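O-ureido-L-serine synthase (PDB 3X44) catalyses the pyridoxal-phosphate-dependent addition of hydroxyurea to O-acetyl-L-serine, giving O-ureido-L-serine for D-cycloserine biosynthesis, and also makes L-cysteine from sulfide. Local coordinates at residues Val196-Ala207 with Val235-Glu244. The protein carries 1 engineered substitution. Sequence-based numbering, arbitrary orientation.
Sequences VRVVALEPSNAA and VIDDLVTMDE
R197 takes hold of D238 side-on, with NE and NH2 reaching separate carboxylate oxygens. The NE bond to D238 OD2 is short (2.6 Å), nearly straight and in the guanidinium plane, while NH2 meets OD1 from above the carboxylate, and the two flat groups are turned 36° apart. A bend at chi3 (83°) brings the guanidinium round to this grip, and CB of D237 lies over one of its faces. D237 itself closes the start of the strand pair: its OD1 uses the anti lone pair to accept V198 N at 2.8 Å, and V198 O in turn receives both D237 N and D238 N. From there a regular parallel ladder runs from A200 N on D238 O to S204 N on M242 O. On the face carrying V199, L201 and V240, chi1 of V240 (-60°) sets CG2 between its backbone N and carbonyl carbon, 3.6 Å from L201 CB; helix 264-278 covers V199, L201 and M242. On the other face, L239 CD1 rests 3.7 Å from E202 OE2. In that carboxylate OE1 accepts L209 N and OE2 accepts A210 N, and a water donates both to OE2 and to V240 O. At the far end N205 ND2 makes a weak bond to E244 OE2, which also accepts Q218 N, and a second water joins N205 OD1 to E244 N. Strand 238-242 is the outermost strand on this side of the mixed sheet, reached from 197-203 by a largely irregular beta-alpha-beta crossover with the short helix 208-211, in the type II pyridoxal-phosphate fold of the cysteine synthase family.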
# COMPACT_ATOMS: atom_id res chain seq x y z
N VAL A 196 17.95 -17.81 -9.52
CA VAL A 196 17.42 -16.95 -10.57
C VAL A 196 18.50 -16.59 -11.59
O VAL A 196 19.60 -16.18 -11.21
CB VAL A 196 16.85 -15.64 -9.99
CG1 VAL A 196 16.32 -14.76 -11.11
CG2 VAL A 196 15.74 -15.94 -8.99
N ARG A 197 18.18 -16.76 -12.87
CA ARG A 197 19.13 -16.44 -13.94
C ARG A 197 19.03 -14.96 -14.27
O ARG A 197 17.96 -14.46 -14.63
CB ARG A 197 18.83 -17.27 -15.20
CG ARG A 197 19.34 -18.71 -15.12
CD ARG A 197 19.57 -19.32 -16.50
NE ARG A 197 20.87 -18.96 -17.05
CZ ARG A 197 22.01 -19.60 -16.79
NH1 ARG A 197 22.00 -20.65 -15.98
NH2 ARG A 197 23.15 -19.19 -17.34
N VAL A 198 20.15 -14.26 -14.14
CA VAL A 198 20.21 -12.84 -14.42
C VAL A 198 20.60 -12.65 -15.88
O VAL A 198 21.74 -12.91 -16.28
CB VAL A 198 21.22 -12.11 -13.50
CG1 VAL A 198 21.39 -10.67 -13.95
CG2 VAL A 198 20.73 -12.15 -12.06
N VAL A 199 19.64 -12.18 -16.68
CA VAL A 199 19.84 -11.97 -18.11
C VAL A 199 20.00 -10.50 -18.47
O VAL A 199 19.07 -9.71 -18.30
CB VAL A 199 18.63 -12.55 -18.90
CG1 VAL A 199 18.85 -12.37 -20.39
CG2 VAL A 199 18.44 -14.02 -18.55
N ALA A 200 21.17 -10.14 -18.99
CA ALA A 200 21.44 -8.76 -19.39
C ALA A 200 21.59 -8.69 -20.90
O ALA A 200 22.43 -9.38 -21.48
CB ALA A 200 22.71 -8.24 -18.71
N LEU A 201 20.77 -7.88 -21.54
CA LEU A 201 20.85 -7.76 -22.99
C LEU A 201 21.49 -6.45 -23.42
O LEU A 201 21.54 -5.48 -22.65
CB LEU A 201 19.46 -7.88 -23.61
CG LEU A 201 18.42 -6.85 -23.15
CD1 LEU A 201 18.41 -5.67 -24.11
CD2 LEU A 201 17.05 -7.50 -23.08
N GLU A 202 22.00 -6.43 -24.64
CA GLU A 202 22.61 -5.24 -25.22
C GLU A 202 22.00 -5.13 -26.61
O GLU A 202 21.49 -6.11 -27.15
CB GLU A 202 24.12 -5.40 -25.36
CG GLU A 202 24.82 -6.06 -24.19
CD GLU A 202 26.33 -6.04 -24.36
OE1 GLU A 202 26.93 -4.96 -24.17
OE2 GLU A 202 26.91 -7.10 -24.70
N PRO A 203 22.01 -3.92 -27.20
CA PRO A 203 21.43 -3.79 -28.54
C PRO A 203 22.32 -4.56 -29.52
O PRO A 203 23.54 -4.60 -29.35
CB PRO A 203 21.45 -2.28 -28.81
CG PRO A 203 21.67 -1.63 -27.46
CD PRO A 203 22.49 -2.63 -26.68
N SER A 204 21.71 -5.18 -30.52
CA SER A 204 22.46 -5.95 -31.52
C SER A 204 23.60 -5.13 -32.09
O SER A 204 24.68 -5.66 -32.38
CB SER A 204 21.54 -6.37 -32.67
OG SER A 204 20.55 -7.28 -32.25
N ASN A 205 23.36 -3.83 -32.26
CA ASN A 205 24.36 -2.93 -32.83
C ASN A 205 25.23 -2.19 -31.82
O ASN A 205 25.99 -1.29 -32.19
CB ASN A 205 23.69 -1.92 -33.78
CG ASN A 205 22.37 -1.38 -33.23
OD1 ASN A 205 21.83 -1.89 -32.25
ND2 ASN A 205 21.86 -0.33 -33.87
N ALA A 206 25.14 -2.56 -30.55
CA ALA A 206 25.96 -1.90 -29.53
C ALA A 206 26.36 -2.87 -28.43
O ALA A 206 26.20 -2.58 -27.24
CB ALA A 206 25.20 -0.71 -28.95
N ALA A 207 26.88 -4.02 -28.84
CA ALA A 207 27.32 -5.04 -27.89
C ALA A 207 28.70 -4.65 -27.36
O ALA A 207 29.72 -5.26 -27.71
CB ALA A 207 27.38 -6.39 -28.58
N VAL A 235 27.45 -10.45 -11.64
CA VAL A 235 26.04 -10.78 -11.39
C VAL A 235 25.33 -11.34 -12.63
O VAL A 235 24.21 -11.84 -12.53
CB VAL A 235 25.25 -9.56 -10.88
CG1 VAL A 235 25.92 -8.97 -9.66
CG2 VAL A 235 25.12 -8.53 -11.99
N ILE A 236 25.98 -11.25 -13.78
CA ILE A 236 25.38 -11.72 -15.03
C ILE A 236 25.58 -13.22 -15.32
O ILE A 236 26.70 -13.72 -15.30
CB ILE A 236 25.93 -10.92 -16.22
CG1 ILE A 236 25.72 -9.42 -15.99
CG2 ILE A 236 25.25 -11.39 -17.52
CD1 ILE A 236 26.38 -8.55 -17.02
N ASP A 237 24.48 -13.91 -15.61
CA ASP A 237 24.52 -15.33 -15.96
C ASP A 237 24.36 -15.46 -17.46
O ASP A 237 24.98 -16.31 -18.09
CB ASP A 237 23.38 -16.09 -15.27
CG ASP A 237 23.44 -15.99 -13.77
OD1 ASP A 237 22.46 -15.51 -13.17
OD2 ASP A 237 24.47 -16.41 -13.19
N ASP A 238 23.53 -14.60 -18.04
CA ASP A 238 23.30 -14.62 -19.48
C ASP A 238 23.45 -13.23 -20.10
O ASP A 238 22.70 -12.31 -19.78
CB ASP A 238 21.89 -15.14 -19.79
CG ASP A 238 21.70 -16.57 -19.35
OD1 ASP A 238 22.49 -17.43 -19.77
OD2 ASP A 238 20.75 -16.83 -18.58
N LEU A 239 24.44 -13.10 -20.99
CA LEU A 239 24.69 -11.85 -21.69
C LEU A 239 24.25 -12.07 -23.15
O LEU A 239 24.90 -12.80 -23.90
CB LEU A 239 26.19 -11.51 -21.64
CG LEU A 239 26.64 -10.21 -22.32
CD1 LEU A 239 25.85 -9.03 -21.77
CD2 LEU A 239 28.14 -10.00 -22.09
N VAL A 240 23.13 -11.45 -23.52
CA VAL A 240 22.56 -11.61 -24.86
C VAL A 240 22.38 -10.30 -25.61
O VAL A 240 22.69 -9.22 -25.09
CB VAL A 240 21.17 -12.28 -24.76
CG1 VAL A 240 21.29 -13.64 -24.11
CG2 VAL A 240 20.23 -11.39 -23.95
N THR A 241 21.89 -10.39 -26.84
CA THR A 241 21.63 -9.22 -27.67
C THR A 241 20.17 -9.19 -28.09
O THR A 241 19.47 -10.20 -28.01
CB THR A 241 22.48 -9.22 -28.96
OG1 THR A 241 22.29 -10.45 -29.66
CG2 THR A 241 23.95 -9.01 -28.64
N MET A 242 19.73 -8.02 -28.52
CA MET A 242 18.37 -7.81 -28.99
C MET A 242 18.44 -6.66 -30.00
O MET A 242 19.03 -5.62 -29.72
CB MET A 242 17.44 -7.44 -27.83
CG MET A 242 16.03 -7.03 -28.26
SD MET A 242 15.21 -8.25 -29.32
CE MET A 242 15.13 -9.67 -28.21
N ASP A 243 17.84 -6.86 -31.17
CA ASP A 243 17.87 -5.83 -32.19
C ASP A 243 16.77 -4.80 -31.92
O ASP A 243 15.69 -5.13 -31.43
CB ASP A 243 17.69 -6.46 -33.58
CG ASP A 243 16.31 -7.02 -33.79
OD1 ASP A 243 16.06 -8.15 -33.34
OD2 ASP A 243 15.47 -6.32 -34.39
N GLU A 244 17.06 -3.55 -32.26
CA GLU A 244 16.14 -2.45 -32.01
C GLU A 244 14.76 -2.59 -32.64
O GLU A 244 13.77 -2.22 -32.02
CB GLU A 244 16.77 -1.12 -32.43
CG GLU A 244 17.24 -1.06 -33.88
CD GLU A 244 18.17 0.11 -34.12
OE1 GLU A 244 18.25 0.59 -35.27
OE2 GLU A 244 18.82 0.56 -33.16
O HOH W 1 25.45 -8.91 -25.58
O HOH W 2 19.63 -3.27 -33.08